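Local coordinates for uncharacterized hypothetical protein (Bacteroides uniformis, PDB 4EIU), which is of unknown function but carries a DUF3823 N-terminal domain of the transthyretin clan, packed against a second, mainly beta unit, at residues V73-L82 / K108-N116; V25-G33 / T235-P243. One frame throughout, in Å; residues are numbered along the deposited sequence.

Interaction 1. Residues V73-L82 / K108-N116; sequences VRIDGPFIPL and KFEVQPFLN
Phe109 and Val111 point from strand 108-111 into residues 73-82, where Ile75, Phe79 and Leu82 receive them. Ile75 CG1 lies over one face of the Phe109 ring, 4.1 Å from its centroid, and Ile75 CD1 reaches on to Phe109 CG at 3.5 Å. Val73 O stands at the rim of that ring, near its plane. Val111 CG1 sits over the centre of one Phe79 face, 4.0 Å from the centroid, while Gly77 N lies above the opposite face, toward its rim. The ring is brought there by chi1 of 52°, which wedges CG between the backbone N and the carbonyl carbon. Leu82 CD1 fills the angle between Phe109 and Val111, a place suited to a branched aliphatic chain.

Beyond Val111 the two backbones meet in a single bridge, Phe79 with Pro113. Ile80 N donates to Gln112 O at 3.1 Å. Phe114 N donates to Pro78 O at 3.2 Å, approaching from above the carbonyl plane. A water joins Ile80 O to Gln112 N. Phe114 lays one ring face on the peptide between Pro78 and Phe79, with Phe114 CE2 3.5 Å from Phe79 N. A serine in place of Phe114 would probably leave this peptide without its cover and open a gap beside Tyr227 and Ile225.

Further out, Pro78 centres an inverse gamma turn that bends the chain toward the bridge. Asp76, gripped side-on by Arg74 NE and NH2, also pairs with Arg35; Gln112 OE1 accepts from Lys148. The strands 73-76 and 108-111, inclined at 38° with axes 9.7 Å apart, belong to different sheets, and their facing apolar side chains form the interior characteristic of a beta sandwich, consistent with the transthyretin clan.

Interaction 2. Residues V25-G33 / T235-P243; sequences VLTDQGSEG and TRRWNYSEP
A loop-to-strand junction between the N-terminal, probably transthyretin-like, beta domain and the C-terminal antiparallel sheet brings residues 25-33, which connect strands 10-18 and 35-40, against the segment that leads into and begins strand 239-247. Gly30 to Gly33 form a type I beta turn, and Arg237 reaches its carbonyls. Extended from CG to NE (chi2 -176°, chi3 -174°), the arginine brings NH1 to Ser31 O at 2.8 Å and to Gly33 O at 2.8 Å; both acceptors are tilted from the guanidinium plane. One nitrogen thus binds two carbonyls of the turn, a task suited to a long side chain with several N-H groups, while NE donates to Thr229 O. Thr235 CG2 lies over a guanidinium face and also meets Glu32 CG.

Farther along, Tyr240 runs its ring beside the backbone of the loop, CD2 3.8 Å from Thr27 CA. Its OH comes within 3.4 Å of Asp28 CB in a packing contact; the polar partner of that hydroxyl is Tyr177, and Asp28 OD2 accepts from Arg178 N. Leu26 CD1 rests on Glu242 CG, the aliphatic part of an otherwise polar chain.

Water links the two backbones where no direct backbone hydrogen bond joins them. One water bridges Glu32 O and Trp238 N, another Leu26 N and Tyr240 O, and a third donates to Leu26 O at 2.6 Å while accepting from Tyr240 N and Asn239 ND2.

From the N terminus, the chain leaves strand 10-18, passes through 25-33 and reaches 73-82, which begins on the end of strand 69-76. Interaction 1 closes first, when 108-116 returns across 73-82 and joins two sheets of the N-terminal domain. Interaction 2 closes a much longer loop once 235-243 comes back to 25-33, so interaction 1 is nested inside it. Their centres lie about 11 Å apart, and Asn239 connects them: its OD1 probably accepts from Leu115 N, and its ND2 probably donates to Pro78 O. Gly77 also packs on Arg237. Together the contacts tie the first domain to the C-terminal sheet at the point where strand 115-126 leads onward.

Interaction 1. Residues V73-L82 / K108-N116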
ATOM      1  N   VAL A  73       7.039 -13.383  11.061  1.00 38.85           N
ATOM      2  CA  VAL A  73       6.266 -12.198  10.809  1.00 40.86           C
ATOM      3  C   VAL A  73       6.443 -11.889   9.329  1.00 40.49           C
ATOM      4  O   VAL A  73       7.536 -11.582   8.877  1.00 40.55           O
ATOM      5  CB  VAL A  73       6.718 -11.010  11.700  1.00 39.71           C
ATOM      6  CG1 VAL A  73       5.845  -9.767  11.429  1.00 38.06           C
ATOM      7  CG2 VAL A  73       6.679 -11.421  13.207  1.00 40.72           C
ATOM      8  N   ARG A  74       5.368 -12.017   8.581  1.00 37.32           N
ATOM      9  CA  ARG A  74       5.346 -11.806   7.148  1.00 37.30           C
ATOM     10  C   ARG A  74       4.424 -10.641   6.800  1.00 40.19           C
ATOM     11  O   ARG A  74       3.297 -10.622   7.270  1.00 38.87           O
ATOM     12  CB  ARG A  74       4.790 -13.079   6.484  1.00 39.19           C
ATOM     13  CG  ARG A  74       4.554 -12.889   4.995  1.00 38.32           C
ATOM     14  CD  ARG A  74       4.023 -14.138   4.301  1.00 38.65           C
ATOM     15  NE  ARG A  74       3.619 -13.731   2.950  1.00 39.27           N
ATOM     16  CZ  ARG A  74       3.584 -14.532   1.890  1.00 41.42           C
ATOM     17  NH1 ARG A  74       3.946 -15.827   1.974  1.00 43.60           N
ATOM     18  NH2 ARG A  74       3.208 -14.027   0.732  1.00 40.29           N
ATOM     19  N   ILE A  75       4.857  -9.706   5.940  1.00 36.28           N
ATOM     20  CA  ILE A  75       3.982  -8.652   5.463  1.00 35.55           C
ATOM     21  C   ILE A  75       3.875  -8.718   3.920  1.00 38.28           C
ATOM     22  O   ILE A  75       4.792  -9.196   3.258  1.00 35.02           O
ATOM     23  CB  ILE A  75       4.412  -7.256   5.948  1.00 36.03           C
ATOM     24  CG1 ILE A  75       5.784  -6.829   5.355  1.00 37.73           C
ATOM     25  CG2 ILE A  75       4.412  -7.243   7.522  1.00 33.60           C
ATOM     26  CD1 ILE A  75       6.199  -5.353   5.551  1.00 34.69           C
ATOM     27  N   ASP A  76       2.720  -8.345   3.400  1.00 34.47           N
ATOM     28  CA  ASP A  76       2.468  -8.220   1.959  1.00 34.46           C
ATOM     29  C   ASP A  76       1.761  -6.872   1.724  1.00 36.16           C
ATOM     30  O   ASP A  76       0.969  -6.404   2.578  1.00 34.78           O
ATOM     31  CB  ASP A  76       1.535  -9.343   1.530  1.00 35.33           C
ATOM     32  CG  ASP A  76       2.187 -10.712   1.597  1.00 39.70           C
ATOM     33  OD1 ASP A  76       2.769 -11.172   0.597  1.00 38.49           O
ATOM     34  OD2 ASP A  76       2.067 -11.372   2.642  1.00 36.96           O
ATOM     35  N   GLY A  77       2.007  -6.251   0.579  1.00 33.20           N
ATOM     36  CA  GLY A  77       1.504  -4.924   0.375  1.00 33.25           C
ATOM     37  C   GLY A  77       1.831  -4.426  -1.004  1.00 34.53           C
ATOM     38  O   GLY A  77       2.145  -5.252  -1.864  1.00 33.57           O
ATOM     39  N   PRO A  78       1.772  -3.090  -1.204  1.00 36.13           N
ATOM     40  CA  PRO A  78       2.127  -2.424  -2.482  1.00 33.10           C
ATOM     41  C   PRO A  78       3.647  -2.235  -2.598  1.00 33.31           C
ATOM     42  O   PRO A  78       4.147  -1.132  -2.691  1.00 35.13           O
ATOM     43  CB  PRO A  78       1.366  -1.098  -2.382  1.00 37.72           C
ATOM     44  CG  PRO A  78       1.466  -0.760  -0.918  1.00 37.55           C
ATOM     45  CD  PRO A  78       1.265  -2.099  -0.236  1.00 35.93           C
ATOM     46  N   PHE A  79       4.324  -3.370  -2.584  1.00 34.78           N
ATOM     47  CA  PHE A  79       5.770  -3.467  -2.592  1.00 34.38           C
ATOM     48  C   PHE A  79       6.210  -4.854  -3.073  1.00 34.09           C
ATOM     49  O   PHE A  79       5.466  -5.837  -3.013  1.00 35.14           O
ATOM     50  CB  PHE A  79       6.391  -3.079  -1.234  1.00 33.07           C
ATOM     51  CG  PHE A  79       5.798  -3.796  -0.037  1.00 31.76           C
ATOM     52  CD1 PHE A  79       6.150  -5.093   0.256  1.00 33.65           C
ATOM     53  CD2 PHE A  79       4.911  -3.120   0.821  1.00 34.86           C
ATOM     54  CE1 PHE A  79       5.646  -5.713   1.410  1.00 34.13           C
ATOM     55  CE2 PHE A  79       4.376  -3.742   1.955  1.00 31.37           C
ATOM     56  CZ  PHE A  79       4.745  -5.036   2.227  1.00 34.25           C
ATOM     57  N   ILE A  80       7.461  -4.924  -3.527  1.00 35.78           N
ATOM     58  CA  ILE A  80       8.015  -6.152  -4.057  1.00 34.72           C
ATOM     59  C   ILE A  80       7.815  -7.244  -3.029  1.00 32.16           C
ATOM     60  O   ILE A  80       8.143  -7.048  -1.848  1.00 35.45           O
ATOM     61  CB  ILE A  80       9.521  -6.021  -4.388  1.00 37.03           C
ATOM     62  CG1 ILE A  80       9.690  -5.109  -5.616  1.00 37.17           C
ATOM     63  CG2 ILE A  80      10.123  -7.403  -4.708  1.00 35.86           C
ATOM     64  CD1 ILE A  80      11.136  -4.953  -6.085  1.00 35.29           C
ATOM     65  N   PRO A  81       7.240  -8.367  -3.446  1.00 31.17           N
ATOM     66  CA  PRO A  81       7.084  -9.447  -2.434  1.00 35.76           C
ATOM     67  C   PRO A  81       8.378  -9.839  -1.744  1.00 33.25           C
ATOM     68  O   PRO A  81       9.425 -10.023  -2.422  1.00 34.22           O
ATOM     69  CB  PRO A  81       6.560 -10.613  -3.252  1.00 38.23           C
ATOM     70  CG  PRO A  81       5.873  -9.963  -4.420  1.00 38.17           C
ATOM     71  CD  PRO A  81       6.671  -8.740  -4.743  1.00 36.79           C
ATOM     72  N   LEU A  82       8.305  -9.962  -0.415  1.00 34.85           N
ATOM     73  CA  LEU A  82       9.415 -10.360   0.422  1.00 39.07           C
ATOM     74  C   LEU A  82       9.580 -11.869   0.450  1.00 39.85           C
ATOM     75  O   LEU A  82      10.665 -12.361   0.706  1.00 37.07           O
ATOM     76  CB  LEU A  82       9.163  -9.849   1.879  1.00 36.63           C
ATOM     77  CG  LEU A  82       9.116  -8.311   2.000  1.00 40.29           C
ATOM     78  CD1 LEU A  82       8.805  -7.960   3.475  1.00 38.58           C
ATOM     79  CD2 LEU A  82      10.410  -7.645   1.500  1.00 39.13           C
ATOM     80  N   LYS A 108      10.980  -3.645  12.369  1.00 52.44           N
ATOM     81  CA  LYS A 108      10.973  -2.686  11.271  1.00 47.63           C
ATOM     82  C   LYS A 108      11.178  -3.434   9.983  1.00 53.35           C
ATOM     83  O   LYS A 108      12.099  -4.248   9.913  1.00 51.05           O
ATOM     84  CB  LYS A 108      12.031  -1.631  11.516  1.00 48.32           C
ATOM     85  CG  LYS A 108      12.234  -0.640  10.374  1.00 52.97           C
ATOM     86  CD  LYS A 108      13.108   0.494  10.856  1.00 68.49           C
ATOM     87  CE  LYS A 108      14.110   0.910   9.808  1.00 66.74           C
ATOM     88  NZ  LYS A 108      14.979   1.964  10.406  1.00 69.50           N
ATOM     89  N   PHE A 109      10.307  -3.195   8.987  1.00 40.99           N
ATOM     90  CA  PHE A 109      10.419  -3.810   7.680  1.00 38.97           C
ATOM     91  C   PHE A 109      10.840  -2.751   6.667  1.00 43.16           C
ATOM     92  O   PHE A 109      10.179  -1.745   6.517  1.00 43.57           O
ATOM     93  CB  PHE A 109       9.080  -4.408   7.225  1.00 41.53           C
ATOM     94  CG  PHE A 109       8.786  -5.766   7.814  1.00 44.60           C
ATOM     95  CD1 PHE A 109       9.208  -6.938   7.177  1.00 49.84           C
ATOM     96  CD2 PHE A 109       8.114  -5.864   8.987  1.00 42.51           C
ATOM     97  CE1 PHE A 109       8.950  -8.183   7.729  1.00 50.93           C
ATOM     98  CE2 PHE A 109       7.858  -7.116   9.572  1.00 48.03           C
ATOM     99  CZ  PHE A 109       8.255  -8.261   8.937  1.00 48.80           C
ATOM    100  N   GLU A 110      11.895  -3.031   5.918  1.00 42.09           N
ATOM    101  CA  GLU A 110      12.295  -2.156   4.831  1.00 44.58           C
ATOM    102  C   GLU A 110      11.864  -2.829   3.563  1.00 41.01           C
ATOM    103  O   GLU A 110      12.299  -3.947   3.300  1.00 43.53           O
ATOM    104  CB  GLU A 110      13.808  -1.969   4.824  1.00 45.48           C
ATOM    105  CG  GLU A 110      14.263  -1.169   6.007  1.00 50.57           C
ATOM    106  CD  GLU A 110      15.747  -0.931   5.922  1.00 62.77           C
ATOM    107  OE1 GLU A 110      16.476  -1.804   6.372  1.00 69.31           O
ATOM    108  OE2 GLU A 110      16.167   0.083   5.363  1.00 62.88           O
ATOM    109  N   VAL A 111      11.059  -2.137   2.757  1.00 39.08           N
ATOM    110  CA  VAL A 111      10.431  -2.706   1.563  1.00 34.23           C
ATOM    111  C   VAL A 111      10.724  -1.777   0.382  1.00 35.46           C
ATOM    112  O   VAL A 111      11.362  -0.731   0.526  1.00 38.01           O
ATOM    113  CB  VAL A 111       8.923  -2.931   1.773  1.00 36.01           C
ATOM    114  CG1 VAL A 111       8.672  -3.812   3.012  1.00 37.43           C
ATOM    115  CG2 VAL A 111       8.201  -1.603   1.914  1.00 33.70           C
ATOM    116  N   GLN A 112      10.301  -2.212  -0.783  1.00 34.63           N
ATOM    117  CA  GLN A 112      10.534  -1.494  -2.053  1.00 36.95           C
ATOM    118  C   GLN A 112       9.137  -1.259  -2.659  1.00 37.67           C
ATOM    119  O   GLN A 112       8.630  -2.098  -3.391  1.00 35.69           O
ATOM    120  CB  GLN A 112      11.417  -2.340  -2.942  1.00 37.19           C
ATOM    121  CG  GLN A 112      12.865  -2.259  -2.459  1.00 40.37           C
ATOM    122  CD  GLN A 112      13.820  -3.230  -3.121  1.00 43.06           C
ATOM    123  OE1 GLN A 112      13.564  -4.453  -3.197  1.00 41.33           O
ATOM    124  NE2 GLN A 112      14.943  -2.697  -3.601  1.00 40.10           N
ATOM    125  N   PRO A 113       8.520  -0.101  -2.331  1.00 39.30           N
ATOM    126  CA  PRO A 113       7.175   0.151  -2.817  1.00 37.92           C
ATOM    127  C   PRO A 113       7.200   0.283  -4.338  1.00 39.38           C
ATOM    128  O   PRO A 113       8.159   0.744  -4.878  1.00 37.50           O
ATOM    129  CB  PRO A 113       6.804   1.502  -2.190  1.00 39.88           C
ATOM    130  CG  PRO A 113       8.103   2.157  -1.878  1.00 44.52           C
ATOM    131  CD  PRO A 113       9.108   1.063  -1.651  1.00 38.55           C
ATOM    132  N   PHE A 114       6.108  -0.091  -4.994  1.00 38.83           N
ATOM    133  CA  PHE A 114       6.074  -0.032  -6.433  1.00 38.13           C
ATOM    134  C   PHE A 114       6.109   1.414  -6.944  1.00 43.00           C
ATOM    135  O   PHE A 114       6.765   1.707  -7.937  1.00 41.37           O
ATOM    136  CB  PHE A 114       4.796  -0.680  -6.959  1.00 39.64           C
ATOM    137  CG  PHE A 114       4.610  -2.110  -6.568  1.00 39.88           C
ATOM    138  CD1 PHE A 114       5.667  -2.993  -6.588  1.00 35.25           C
ATOM    139  CD2 PHE A 114       3.365  -2.587  -6.223  1.00 34.75           C
ATOM    140  CE1 PHE A 114       5.485  -4.325  -6.255  1.00 36.93           C
ATOM    141  CE2 PHE A 114       3.180  -3.919  -5.883  1.00 36.21           C
ATOM    142  CZ  PHE A 114       4.245  -4.797  -5.935  1.00 35.43           C
ATOM    143  N   LEU A 115       5.378   2.289  -6.265  1.00 40.52           N
ATOM    144  CA  LEU A 115       5.153   3.701  -6.662  1.00 43.60           C
ATOM    145  C   LEU A 115       5.208   4.631  -5.458  1.00 43.62           C
ATOM    146  O   LEU A 115       4.867   4.240  -4.341  1.00 43.55           O
ATOM    147  CB  LEU A 115       3.779   3.850  -7.337  1.00 44.93           C
ATOM    148  CG  LEU A 115       3.482   3.011  -8.606  1.00 43.21           C
ATOM    149  CD1 LEU A 115       2.019   3.160  -9.078  1.00 45.98           C
ATOM    150  CD2 LEU A 115       4.415   3.400  -9.770  1.00 42.19           C
ATOM    151  N   ASN A 116       5.666   5.850  -5.703  1.00 46.69           N
ATOM    152  CA  ASN A 116       5.519   6.947  -4.794  1.00 48.99           C
ATOM    153  C   ASN A 116       4.491   7.891  -5.371  1.00 53.41           C
ATOM    154  O   ASN A 116       4.524   8.208  -6.571  1.00 48.39           O
ATOM    155  CB  ASN A 116       6.853   7.657  -4.617  1.00 50.97           C
ATOM    156  CG  ASN A 116       7.875   6.800  -3.913  1.00 52.97           C
ATOM    157  OD1 ASN A 116       7.542   6.024  -3.024  1.00 53.49           O
ATOM    158  ND2 ASN A 116       9.128   6.968  -4.273  1.00 57.91           N
TER
HETATM  159  O   HOH W   1       9.683  -5.085  -0.897  1.00 34.90           O

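Interaction 2. Residues V25-G33 / T235-P243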
ATOM      1  N   VAL A  25       5.725   3.720   4.302  1.00 41.13           N
ATOM      2  CA  VAL A  25       4.903   3.260   3.213  1.00 39.88           C
ATOM      3  C   VAL A  25       3.436   3.391   3.669  1.00 41.91           C
ATOM      4  O   VAL A  25       2.910   2.583   4.469  1.00 38.28           O
ATOM      5  CB  VAL A  25       5.229   1.841   2.770  1.00 39.71           C
ATOM      6  CG1 VAL A  25       4.358   1.447   1.581  1.00 38.61           C
ATOM      7  CG2 VAL A  25       6.733   1.696   2.412  1.00 39.43           C
ATOM      8  N   LEU A  26       2.788   4.416   3.142  1.00 39.99           N
ATOM      9  CA  LEU A  26       1.437   4.766   3.583  1.00 36.27           C
ATOM     10  C   LEU A  26       0.465   3.859   2.868  1.00 39.81           C
ATOM     11  O   LEU A  26       0.714   3.402   1.731  1.00 38.18           O
ATOM     12  CB  LEU A  26       1.138   6.245   3.307  1.00 43.65           C
ATOM     13  CG  LEU A  26       2.078   7.305   3.880  1.00 44.72           C
ATOM     14  CD1 LEU A  26       1.663   8.725   3.430  1.00 46.09           C
ATOM     15  CD2 LEU A  26       2.156   7.295   5.396  1.00 43.93           C
ATOM     16  N   THR A  27      -0.654   3.599   3.532  1.00 35.44           N
ATOM     17  CA  THR A  27      -1.591   2.585   3.102  1.00 35.55           C
ATOM     18  C   THR A  27      -3.016   2.900   3.636  1.00 35.35           C
ATOM     19  O   THR A  27      -3.305   4.023   4.014  1.00 39.30           O
ATOM     20  CB  THR A  27      -1.098   1.169   3.476  1.00 36.21           C
ATOM     21  OG1 THR A  27      -1.843   0.165   2.760  1.00 36.47           O
ATOM     22  CG2 THR A  27      -1.086   0.927   5.012  1.00 35.74           C
ATOM     23  N   ASP A  28      -3.891   1.902   3.548  1.00 39.74           N
ATOM     24  CA  ASP A  28      -5.302   2.013   3.918  1.00 44.03           C
ATOM     25  C   ASP A  28      -5.554   0.809   4.810  1.00 38.42           C
ATOM     26  O   ASP A  28      -5.138  -0.293   4.449  1.00 35.89           O
ATOM     27  CB  ASP A  28      -6.157   1.906   2.661  1.00 41.22           C
ATOM     28  CG  ASP A  28      -7.632   2.203   2.914  1.00 46.34           C
ATOM     29  OD1 ASP A  28      -7.945   3.241   3.579  1.00 46.43           O
ATOM     30  OD2 ASP A  28      -8.459   1.399   2.413  1.00 47.23           O
ATOM     31  N   GLN A  29      -6.180   0.998   5.976  1.00 40.11           N
ATOM     32  CA  GLN A  29      -6.427  -0.145   6.859  1.00 38.43           C
ATOM     33  C   GLN A  29      -7.680  -0.902   6.352  1.00 44.58           C
ATOM     34  O   GLN A  29      -8.754  -0.755   6.884  1.00 44.46           O
ATOM     35  CB  GLN A  29      -6.582   0.285   8.327  1.00 38.03           C
ATOM     36  CG  GLN A  29      -6.445  -0.914   9.288  1.00 40.90           C
ATOM     37  CD  GLN A  29      -6.278  -0.500  10.745  1.00 42.10           C
ATOM     38  OE1 GLN A  29      -6.982   0.361  11.234  1.00 40.03           O
ATOM     39  NE2 GLN A  29      -5.364  -1.156  11.459  1.00 36.16           N
ATOM     40  N   GLY A  30      -7.527  -1.612   5.253  1.00 43.47           N
ATOM     41  CA  GLY A  30      -8.534  -2.537   4.694  1.00 41.98           C
ATOM     42  C   GLY A  30      -7.768  -3.722   4.147  1.00 43.67           C
ATOM     43  O   GLY A  30      -6.505  -3.716   4.138  1.00 37.22           O
ATOM     44  N   SER A  31      -8.517  -4.680   3.622  1.00 40.77           N
ATOM     45  CA  SER A  31      -7.955  -5.930   3.080  0.50 41.06           C
ATOM     46  C   SER A  31      -6.963  -5.690   1.966  1.00 39.07           C
ATOM     47  O   SER A  31      -6.123  -6.539   1.706  1.00 41.01           O
ATOM     48  CB  SER A  31      -9.075  -6.852   2.544  0.50 44.01           C
ATOM     49  OG  SER A  31     -10.020  -7.174   3.551  0.50 39.24           O
ATOM     50  N   GLU A  32      -7.080  -4.532   1.293  1.00 40.43           N
ATOM     51  CA  GLU A  32      -6.188  -4.168   0.169  1.00 41.87           C
ATOM     52  C   GLU A  32      -4.947  -3.350   0.611  1.00 39.96           C
ATOM     53  O   GLU A  32      -4.204  -2.794  -0.216  1.00 37.03           O
ATOM     54  CB  GLU A  32      -6.948  -3.418  -0.912  1.00 43.32           C
ATOM     55  CG  GLU A  32      -8.234  -4.125  -1.340  1.00 44.88           C
ATOM     56  CD  GLU A  32      -9.429  -3.867  -0.413  1.00 49.60           C
ATOM     57  OE1 GLU A  32      -9.368  -3.022   0.522  1.00 47.53           O
ATOM     58  OE2 GLU A  32     -10.441  -4.557  -0.620  1.00 54.13           O
ATOM     59  N   GLY A  33      -4.714  -3.308   1.907  1.00 35.54           N
ATOM     60  CA  GLY A  33      -3.643  -2.515   2.474  1.00 36.95           C
ATOM     61  C   GLY A  33      -2.385  -3.353   2.700  1.00 39.17           C
ATOM     62  O   GLY A  33      -2.026  -4.186   1.874  1.00 36.86           O
ATOM     63  N   THR A 235      -5.354  -9.236  -6.055  1.00 41.62           N
ATOM     64  CA  THR A 235      -5.387  -7.924  -5.437  1.00 40.46           C
ATOM     65  C   THR A 235      -4.233  -7.065  -5.854  1.00 40.22           C
ATOM     66  O   THR A 235      -3.106  -7.317  -5.468  1.00 35.37           O
ATOM     67  CB  THR A 235      -5.399  -8.017  -3.892  1.00 41.81           C
ATOM     68  OG1 THR A 235      -6.361  -8.987  -3.505  1.00 44.22           O
ATOM     69  CG2 THR A 235      -5.748  -6.670  -3.266  1.00 40.31           C
ATOM     70  N   ARG A 236      -4.521  -6.018  -6.627  1.00 39.84           N
ATOM     71  CA  ARG A 236      -3.491  -5.074  -7.025  1.00 41.01           C
ATOM     72  C   ARG A 236      -3.580  -3.857  -6.116  1.00 39.58           C
ATOM     73  O   ARG A 236      -4.529  -3.092  -6.170  1.00 38.01           O
ATOM     74  CB  ARG A 236      -3.631  -4.710  -8.500  1.00 40.32           C
ATOM     75  CG  ARG A 236      -3.625  -5.934  -9.405  1.00 44.63           C
ATOM     76  CD  ARG A 236      -3.584  -5.579 -10.890  1.00 40.41           C
ATOM     77  NE  ARG A 236      -4.798  -4.876 -11.354  1.00 41.77           N
ATOM     78  CZ  ARG A 236      -4.896  -3.556 -11.587  1.00 44.92           C
ATOM     79  NH1 ARG A 236      -3.891  -2.694 -11.407  1.00 50.10           N
ATOM     80  NH2 ARG A 236      -6.047  -3.075 -11.990  1.00 48.58           N
ATOM     81  N   ARG A 237      -2.579  -3.712  -5.255  1.00 39.21           N
ATOM     82  CA  ARG A 237      -2.646  -2.781  -4.131  1.00 41.34           C
ATOM     83  C   ARG A 237      -2.077  -1.412  -4.515  1.00 41.00           C
ATOM     84  O   ARG A 237      -1.054  -1.323  -5.196  1.00 36.99           O
ATOM     85  CB  ARG A 237      -1.884  -3.323  -2.949  1.00 35.25           C
ATOM     86  CG  ARG A 237      -2.341  -4.710  -2.494  1.00 34.35           C
ATOM     87  CD  ARG A 237      -1.623  -5.234  -1.221  1.00 37.35           C
ATOM     88  NE  ARG A 237      -2.104  -6.590  -1.085  1.00 35.68           N
ATOM     89  CZ  ARG A 237      -3.026  -7.023  -0.275  1.00 40.13           C
ATOM     90  NH1 ARG A 237      -3.508  -6.251   0.717  1.00 38.44           N
ATOM     91  NH2 ARG A 237      -3.445  -8.270  -0.460  1.00 37.92           N
ATOM     92  N   TRP A 238      -2.787  -0.363  -4.105  1.00 38.32           N
ATOM     93  CA  TRP A 238      -2.318   1.025  -4.245  1.00 38.93           C
ATOM     94  C   TRP A 238      -1.225   1.439  -3.322  1.00 38.62           C
ATOM     95  O   TRP A 238      -1.214   1.131  -2.101  1.00 37.29           O
ATOM     96  CB  TRP A 238      -3.489   2.003  -4.084  1.00 40.14           C
ATOM     97  CG  TRP A 238      -4.517   1.959  -5.178  1.00 39.55           C
ATOM     98  CD1 TRP A 238      -4.399   2.401  -6.494  1.00 42.88           C
ATOM     99  CD2 TRP A 238      -5.871   1.424  -5.087  1.00 42.37           C
ATOM    100  NE1 TRP A 238      -5.562   2.209  -7.178  1.00 44.25           N
ATOM    101  CE2 TRP A 238      -6.484   1.641  -6.395  1.00 46.34           C
ATOM    102  CE3 TRP A 238      -6.642   0.887  -4.055  1.00 47.56           C
ATOM    103  CZ2 TRP A 238      -7.778   1.258  -6.662  1.00 45.69           C
ATOM    104  CZ3 TRP A 238      -7.952   0.493  -4.344  1.00 49.31           C
ATOM    105  CH2 TRP A 238      -8.495   0.667  -5.613  1.00 55.12           C
ATOM    106  N   ASN A 239      -0.326   2.243  -3.890  1.00 39.69           N
ATOM    107  CA  ASN A 239       0.466   3.197  -3.109  1.00 42.05           C
ATOM    108  C   ASN A 239      -0.280   4.520  -2.957  1.00 43.84           C
ATOM    109  O   ASN A 239      -1.073   4.893  -3.818  1.00 43.62           O
ATOM    110  CB  ASN A 239       1.843   3.426  -3.717  1.00 42.27           C
ATOM    111  CG  ASN A 239       2.698   2.165  -3.664  1.00 39.25           C
ATOM    112  OD1 ASN A 239       2.915   1.536  -4.692  1.00 40.30           O
ATOM    113  ND2 ASN A 239       3.149   1.788  -2.477  1.00 39.89           N
ATOM    114  N   TYR A 240      -0.033   5.192  -1.832  1.00 43.46           N
ATOM    115  CA  TYR A 240      -0.848   6.303  -1.398  1.00 44.39           C
ATOM    116  C   TYR A 240      -0.030   7.524  -1.044  1.00 46.37           C
ATOM    117  O   TYR A 240       1.076   7.404  -0.518  1.00 46.53           O
ATOM    118  CB  TYR A 240      -1.619   5.918  -0.116  1.00 42.26           C
ATOM    119  CG  TYR A 240      -2.898   5.110  -0.290  1.00 40.20           C
ATOM    120  CD1 TYR A 240      -4.122   5.750  -0.405  1.00 43.08           C
ATOM    121  CD2 TYR A 240      -2.892   3.717  -0.234  1.00 37.71           C
ATOM    122  CE1 TYR A 240      -5.301   5.032  -0.523  1.00 44.32           C
ATOM    123  CE2 TYR A 240      -4.063   3.002  -0.373  1.00 40.51           C
ATOM    124  CZ  TYR A 240      -5.280   3.684  -0.462  1.00 40.29           C
ATOM    125  OH  TYR A 240      -6.463   2.963  -0.562  1.00 44.10           O
ATOM    126  N   SER A 241      -0.635   8.694  -1.274  1.00 49.11           N
ATOM    127  CA  SER A 241      -0.144   9.955  -0.760  1.00 48.25           C
ATOM    128  C   SER A 241      -0.567  10.169   0.685  1.00 45.51           C
ATOM    129  O   SER A 241      -1.297   9.362   1.269  1.00 47.24           O
ATOM    130  CB  SER A 241      -0.669  11.101  -1.608  1.00 54.10           C
ATOM    131  OG  SER A 241      -2.030  11.384  -1.302  1.00 55.13           O
ATOM    132  N   GLU A 242      -0.100  11.269   1.249  1.00 50.83           N
ATOM    133  CA  GLU A 242      -0.647  11.763   2.503  1.00 54.53           C
ATOM    134  C   GLU A 242      -2.031  12.337   2.216  1.00 54.65           C
ATOM    135  O   GLU A 242      -2.265  12.833   1.101  1.00 59.36           O
ATOM    136  CB  GLU A 242       0.237  12.850   3.097  1.00 60.24           C
ATOM    137  CG  GLU A 242       1.532  12.341   3.712  1.00 67.73           C
ATOM    138  CD  GLU A 242       2.463  13.490   4.047  1.00 93.20           C
ATOM    139  OE1 GLU A 242       2.077  14.347   4.870  1.00 87.28           O
ATOM    140  OE2 GLU A 242       3.562  13.573   3.456  1.00 99.36           O
ATOM    141  N   PRO A 243      -2.955  12.238   3.193  1.00 53.87           N
ATOM    142  CA  PRO A 243      -4.238  12.943   3.046  1.00 58.97           C
ATOM    143  C   PRO A 243      -4.078  14.451   3.161  1.00 60.67           C
ATOM    144  O   PRO A 243      -3.084  14.933   3.696  1.00 59.85           O
ATOM    145  CB  PRO A 243      -5.092  12.397   4.197  1.00 59.62           C
ATOM    146  CG  PRO A 243      -4.139  11.887   5.201  1.00 59.12           C
ATOM    147  CD  PRO A 243      -2.890  11.471   4.455  1.00 57.50           C
TER
HETATM  148  O   HOH W   2       2.193   3.787  -0.374  1.00 39.71           O
HETATM  149  O   HOH W   3       3.694   6.027   0.827  1.00 48.25           O
HETATM  150  O   HOH W   4      -2.046  -0.445   0.104  1.00 40.04           O
HETATM  151  O   HOH W   5      -5.283  -9.192   1.618  1.00 41.05           O
HETATM  152  O   HOH W   6      -4.845  -1.148  -2.198  1.00 41.58           O